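Local coordinates for nisin biosynthesis protein nisC (Lactococcus lactis subsp. lactis, PDB 2G0D) that acts as the zinc-containing cyclase of nisin biosynthesis, forming the thioether rings of the lantibiotic from its dehydrated precursor peptide, at residues Cys379-Ser384 and Thr393-Ala398; Ser80-Ala85 and Thr370-Gly375. All coordinates share one frame; numbering follows the deposited sequence.

Overall arrangement
The chain first reaches the loop 80-85, between helices 53-74 and 85-92. Contact 2 joins it to the loop 370-375, which precedes helix 376-387, and so closes a span of 284 residues. Contact 1 closes a short loop. Helix 376-387 carries 379-384, and 393-398 folds back onto it after a link of 8 residues. The two contacts are in series, neither nested nor crossed. Their centres lie about 12 Å apart and they touch. Tyr82 OH probably bonds to Ala398 O at 2.6 Å, while Phe372 packs on Leu381 and Trp395. Early and late parts of the helical toroid thus meet.

Contact 1 (Cys379-Ser384 and Thr393-Ala398); sequences CILVLS and TYWRQA
Leu381 lies across one face of the Trp395 indole, and the two side chains run past each other in opposite directions. CB of Leu381 begins over the six-membered ring, 4.0 Å from Trp395 CZ3. Farther out, CD1 lies past the rim of that ring, 4.1 Å from Trp395 CE3. The other methyl, CD2, reaches the five-membered ring. CD2 of Leu381 stands 3.7 Å from the centroid of the five-membered ring of Trp395 and 5° off its normal, a nearly vertical CH-pi contact. Val382 crosses the indole at about a right angle. Its CG2 comes 4.2 Å from Trp395 CH2.

The contact belongs to the alpha toroid of the LanC family. Here helix 376-387 meets the 3-10 turn that follows it in the chain. The turn is entered through an ST turn, in which Trp395 N donates to Thr393 OG1 at 3.2 Å. Trp395 CG sits between its backbone N and carbonyl carbon (chi1 71°), which lays the indole between Leu381 and the next residue along. The opposite face of the indole is covered by Arg396 CG. NE of Arg396 is salt-bridged to Glu332 and NH2 to Asp403. On the helix, Ser384 OG donates to Leu381 O at 2.8 Å, tilted 31° from the carbonyl plane.

Contact 2 (Ser80-Ala85 and Thr370-Gly375); sequences SLYSGA and TGFLEG
Tyr82 points its phenol end at the edge of Phe372. The hydroxyl oxygen OH lies 3.5 Å from Phe372 CE2, near the plane of the phenylalanine ring. Tyr82 CE2 also approaches that edge in the ring plane, 3.9 Å from Phe372 CE2. The two side chains meet obliquely, and this is the tighter side of the contact. Phe372 is buried, and its CG is anti to the backbone N (chi1 169°), which carries the ring edge to the phenol. No hydrogen bond runs between the two segments. The hydroxyl of Tyr82 probably has Ala398 O, outside them, as its partner. That bond would help fix the ring in place.

The Leu373 side is looser. Leu373 crosses Tyr82 at about a right angle and meets it through its methyls alone. CD1 lies 3.8 Å from Tyr82 CE2, and CD2 lies 4.0 Å from Tyr82 CD2. Leu373 is partly exposed, and the next residue, Glu374, is exposed to solvent. The backbone on the tyrosine side is held by Ser80, whose OG accepts from Ser83 N at 3.0 Å in an ST motif. Glu138 bonds to the hydroxyls of both Ser80 and Ser83.

Both segments are glycine-bearing loops that lead into helices, with Gly84 at the N-cap of helix 85-92 and Gly375 just ahead of helix 376-387. The side chain of Leu373 is about 6 Å from the zinc ion bound by Cys278, Cys324 and His325. The contact thus joins two loops of the alpha toroid of this LanC-family cyclase, close to its zinc site.

Contact 1 (Cys379-Ser384 and Thr393-Ala398)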
loop_
_atom_site.group_PDB
_atom_site.type_symbol
_atom_site.label_atom_id
_atom_site.label_comp_id
_atom_site.label_asym_id
_atom_site.label_seq_id
_atom_site.Cartn_x
_atom_site.Cartn_y
_atom_site.Cartn_z
ATOM N N CYS A 379 4.939 12.954 0.318
ATOM C CA CYS A 379 4.151 14.146 0.601
ATOM C C CYS A 379 3.982 15.018 -0.662
ATOM O O CYS A 379 2.886 15.490 -0.955
ATOM C CB CYS A 379 4.823 14.937 1.727
ATOM S SG CYS A 379 3.956 16.408 2.286
ATOM N N ILE A 380 5.074 15.232 -1.385
ATOM C CA ILE A 380 5.069 15.987 -2.641
ATOM C C ILE A 380 4.136 15.325 -3.658
ATOM O O ILE A 380 3.408 16.020 -4.353
ATOM C CB ILE A 380 6.505 16.157 -3.223
ATOM C CG1 ILE A 380 7.304 17.100 -2.324
ATOM C CG2 ILE A 380 6.479 16.663 -4.664
ATOM C CD1 ILE A 380 8.837 17.050 -2.504
ATOM N N LEU A 381 4.162 13.993 -3.740
ATOM C CA LEU A 381 3.244 13.286 -4.629
ATOM C C LEU A 381 1.794 13.628 -4.321
ATOM O O LEU A 381 1.030 13.942 -5.231
ATOM C CB LEU A 381 3.434 11.763 -4.556
ATOM C CG LEU A 381 4.411 11.191 -5.600
ATOM C CD1 LEU A 381 5.017 9.875 -5.090
ATOM C CD2 LEU A 381 3.712 10.981 -6.923
ATOM N N VAL A 382 1.417 13.539 -3.047
ATOM C CA VAL A 382 0.073 13.898 -2.603
ATOM C C VAL A 382 -0.253 15.319 -3.039
ATOM O O VAL A 382 -1.289 15.556 -3.672
ATOM C CB VAL A 382 -0.094 13.758 -1.063
ATOM C CG1 VAL A 382 -1.506 14.148 -0.617
ATOM C CG2 VAL A 382 0.203 12.321 -0.580
ATOM N N LEU A 383 0.629 16.266 -2.707
ATOM C CA LEU A 383 0.362 17.679 -2.939
ATOM C C LEU A 383 0.283 17.917 -4.425
ATOM O O LEU A 383 -0.498 18.722 -4.880
ATOM C CB LEU A 383 1.475 18.562 -2.315
ATOM C CG LEU A 383 1.469 18.741 -0.779
ATOM C CD1 LEU A 383 2.808 19.282 -0.281
ATOM C CD2 LEU A 383 0.369 19.747 -0.455
ATOM N N SER A 384 1.094 17.204 -5.191
ATOM C CA SER A 384 1.145 17.454 -6.623
ATOM C C SER A 384 -0.157 17.043 -7.344
ATOM O O SER A 384 -0.522 17.671 -8.315
ATOM C CB SER A 384 2.388 16.800 -7.253
ATOM O OG SER A 384 2.242 15.385 -7.329
ATOM N N THR A 393 1.366 8.450 -13.512
ATOM C CA THR A 393 1.973 7.195 -13.064
ATOM C C THR A 393 0.951 6.348 -12.341
ATOM O O THR A 393 -0.154 6.817 -12.062
ATOM C CB THR A 393 3.135 7.440 -12.046
ATOM O OG1 THR A 393 2.601 7.925 -10.805
ATOM C CG2 THR A 393 4.165 8.455 -12.579
ATOM N N TYR A 394 1.349 5.125 -11.969
ATOM C CA TYR A 394 0.498 4.268 -11.141
ATOM C C TYR A 394 0.892 4.268 -9.671
ATOM O O TYR A 394 0.674 3.271 -8.972
ATOM C CB TYR A 394 0.440 2.822 -11.705
ATOM C CG TYR A 394 -0.132 2.738 -13.109
ATOM C CD1 TYR A 394 -1.489 2.523 -13.318
ATOM C CD2 TYR A 394 0.689 2.912 -14.218
ATOM C CE1 TYR A 394 -2.030 2.464 -14.628
ATOM C CE2 TYR A 394 0.182 2.878 -15.523
ATOM C CZ TYR A 394 -1.175 2.648 -15.720
ATOM O OH TYR A 394 -1.647 2.579 -17.021
ATOM N N TRP A 395 1.465 5.362 -9.185
ATOM C CA TRP A 395 1.969 5.404 -7.793
ATOM C C TRP A 395 0.947 4.988 -6.744
ATOM O O TRP A 395 1.302 4.349 -5.746
ATOM C CB TRP A 395 2.535 6.786 -7.415
ATOM C CG TRP A 395 1.518 7.908 -7.245
ATOM C CD1 TRP A 395 0.909 8.630 -8.254
ATOM C CD2 TRP A 395 1.053 8.481 -6.008
ATOM N NE1 TRP A 395 0.098 9.593 -7.711
ATOM C CE2 TRP A 395 0.160 9.528 -6.344
ATOM C CE3 TRP A 395 1.304 8.212 -4.643
ATOM C CZ2 TRP A 395 -0.492 10.310 -5.371
ATOM C CZ3 TRP A 395 0.660 8.992 -3.677
ATOM C CH2 TRP A 395 -0.238 10.022 -4.049
ATOM N N ARG A 396 -0.314 5.365 -6.960
ATOM C CA ARG A 396 -1.417 5.062 -6.015
ATOM C C ARG A 396 -1.669 3.585 -5.754
ATOM O O ARG A 396 -2.182 3.216 -4.683
ATOM C CB ARG A 396 -2.729 5.727 -6.488
ATOM C CG ARG A 396 -2.823 7.192 -6.109
ATOM C CD ARG A 396 -4.005 7.926 -6.826
ATOM N NE ARG A 396 -4.038 9.346 -6.425
ATOM C CZ ARG A 396 -4.690 10.329 -7.049
ATOM N NH1 ARG A 396 -4.592 11.564 -6.547
ATOM N NH2 ARG A 396 -5.422 10.110 -8.162
ATOM N N GLN A 397 -1.306 2.751 -6.745
ATOM C CA GLN A 397 -1.395 1.298 -6.647
ATOM C C GLN A 397 -0.652 0.784 -5.432
ATOM O O GLN A 397 -1.075 -0.189 -4.810
ATOM C CB GLN A 397 -0.813 0.636 -7.905
ATOM C CG GLN A 397 -1.366 -0.767 -8.216
ATOM C CD GLN A 397 -2.835 -0.743 -8.729
ATOM O OE1 GLN A 397 -3.478 -1.802 -8.933
ATOM N NE2 GLN A 397 -3.354 0.443 -8.933
ATOM N N ALA A 398 0.469 1.417 -5.110
ATOM C CA ALA A 398 1.319 0.988 -4.001
ATOM C C ALA A 398 0.632 1.164 -2.635
ATOM O O ALA A 398 1.042 0.556 -1.644
ATOM C CB ALA A 398 2.624 1.764 -4.028
#

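Contact 2 (Ser80-Ala85 and Thr370-Gly375)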
loop_
_atom_site.group_PDB
_atom_site.type_symbol
_atom_site.label_atom_id
_atom_site.label_comp_id
_atom_site.label_asym_id
_atom_site.label_seq_id
_atom_site.Cartn_x
_atom_site.Cartn_y
_atom_site.Cartn_z
ATOM N N SER A 80 9.158 -8.106 -4.164
ATOM C CA SER A 80 8.171 -7.407 -3.349
ATOM C C SER A 80 7.822 -5.993 -3.845
ATOM O O SER A 80 8.634 -5.329 -4.477
ATOM C CB SER A 80 8.634 -7.365 -1.889
ATOM O OG SER A 80 9.523 -6.292 -1.663
ATOM N N LEU A 81 6.605 -5.552 -3.552
ATOM C CA LEU A 81 6.166 -4.195 -3.928
ATOM C C LEU A 81 7.106 -3.104 -3.371
ATOM O O LEU A 81 7.551 -2.239 -4.117
ATOM C CB LEU A 81 4.716 -3.930 -3.487
ATOM C CG LEU A 81 4.080 -2.548 -3.792
ATOM C CD1 LEU A 81 3.990 -2.252 -5.300
ATOM C CD2 LEU A 81 2.679 -2.414 -3.182
ATOM N N TYR A 82 7.394 -3.143 -2.067
ATOM C CA TYR A 82 8.118 -2.040 -1.427
ATOM C C TYR A 82 9.630 -2.182 -1.386
ATOM O O TYR A 82 10.313 -1.187 -1.194
ATOM C CB TYR A 82 7.540 -1.697 -0.042
ATOM C CG TYR A 82 6.340 -0.769 -0.148
ATOM C CD1 TYR A 82 5.082 -1.267 -0.429
ATOM C CD2 TYR A 82 6.485 0.620 0.012
ATOM C CE1 TYR A 82 3.979 -0.419 -0.554
ATOM C CE2 TYR A 82 5.397 1.477 -0.120
ATOM C CZ TYR A 82 4.155 0.954 -0.383
ATOM O OH TYR A 82 3.084 1.793 -0.505
ATOM N N SER A 83 10.152 -3.396 -1.548
ATOM C CA SER A 83 11.621 -3.605 -1.568
ATOM C C SER A 83 12.135 -4.264 -2.838
ATOM O O SER A 83 13.338 -4.273 -3.063
ATOM C CB SER A 83 12.089 -4.454 -0.381
ATOM O OG SER A 83 11.709 -3.849 0.820
ATOM N N GLY A 84 11.249 -4.842 -3.645
ATOM C CA GLY A 84 11.713 -5.689 -4.733
ATOM C C GLY A 84 11.305 -5.277 -6.129
ATOM O O GLY A 84 11.052 -4.102 -6.393
ATOM N N ALA A 85 11.236 -6.265 -7.020
ATOM C CA ALA A 85 10.955 -6.021 -8.438
ATOM C C ALA A 85 9.620 -5.348 -8.744
ATOM O O ALA A 85 9.550 -4.544 -9.678
ATOM C CB ALA A 85 11.108 -7.332 -9.265
ATOM N N THR A 370 14.116 11.182 2.007
ATOM C CA THR A 370 13.482 11.756 0.835
ATOM C C THR A 370 12.501 10.817 0.171
ATOM O O THR A 370 11.833 11.215 -0.761
ATOM C CB THR A 370 14.515 12.161 -0.242
ATOM O OG1 THR A 370 15.225 10.989 -0.690
ATOM C CG2 THR A 370 15.474 13.208 0.301
ATOM N N GLY A 371 12.420 9.585 0.670
ATOM C CA GLY A 371 11.707 8.504 0.004
ATOM C C GLY A 371 10.186 8.532 0.125
ATOM O O GLY A 371 9.592 9.372 0.827
ATOM N N PHE A 372 9.566 7.571 -0.547
ATOM C CA PHE A 372 8.139 7.593 -0.769
ATOM C C PHE A 372 7.355 7.361 0.500
ATOM O O PHE A 372 6.477 8.164 0.868
ATOM C CB PHE A 372 7.760 6.527 -1.794
ATOM C CG PHE A 372 6.282 6.310 -1.899
ATOM C CD1 PHE A 372 5.452 7.325 -2.384
ATOM C CD2 PHE A 372 5.709 5.093 -1.493
ATOM C CE1 PHE A 372 4.067 7.118 -2.467
ATOM C CE2 PHE A 372 4.354 4.900 -1.549
ATOM C CZ PHE A 372 3.528 5.901 -2.050
ATOM N N LEU A 373 7.690 6.268 1.187
ATOM C CA LEU A 373 6.807 5.751 2.202
ATOM C C LEU A 373 6.784 6.653 3.442
ATOM O O LEU A 373 5.720 6.922 4.025
ATOM C CB LEU A 373 7.173 4.281 2.531
ATOM C CG LEU A 373 6.236 3.514 3.463
ATOM C CD1 LEU A 373 4.773 3.527 2.986
ATOM C CD2 LEU A 373 6.719 2.066 3.707
ATOM N N GLU A 374 7.960 7.115 3.844
ATOM C CA GLU A 374 8.064 7.946 5.041
ATOM C C GLU A 374 8.595 9.331 4.745
ATOM O O GLU A 374 8.480 10.233 5.582
ATOM C CB GLU A 374 8.953 7.259 6.090
ATOM C CG GLU A 374 8.357 5.925 6.532
ATOM C CD GLU A 374 8.829 5.476 7.896
ATOM O OE1 GLU A 374 9.771 6.073 8.426
ATOM O OE2 GLU A 374 8.246 4.524 8.448
ATOM N N GLY A 375 9.173 9.485 3.552
ATOM C CA GLY A 375 10.009 10.645 3.256
ATOM C C GLY A 375 9.221 11.756 2.599
ATOM O O GLY A 375 8.011 11.616 2.338
#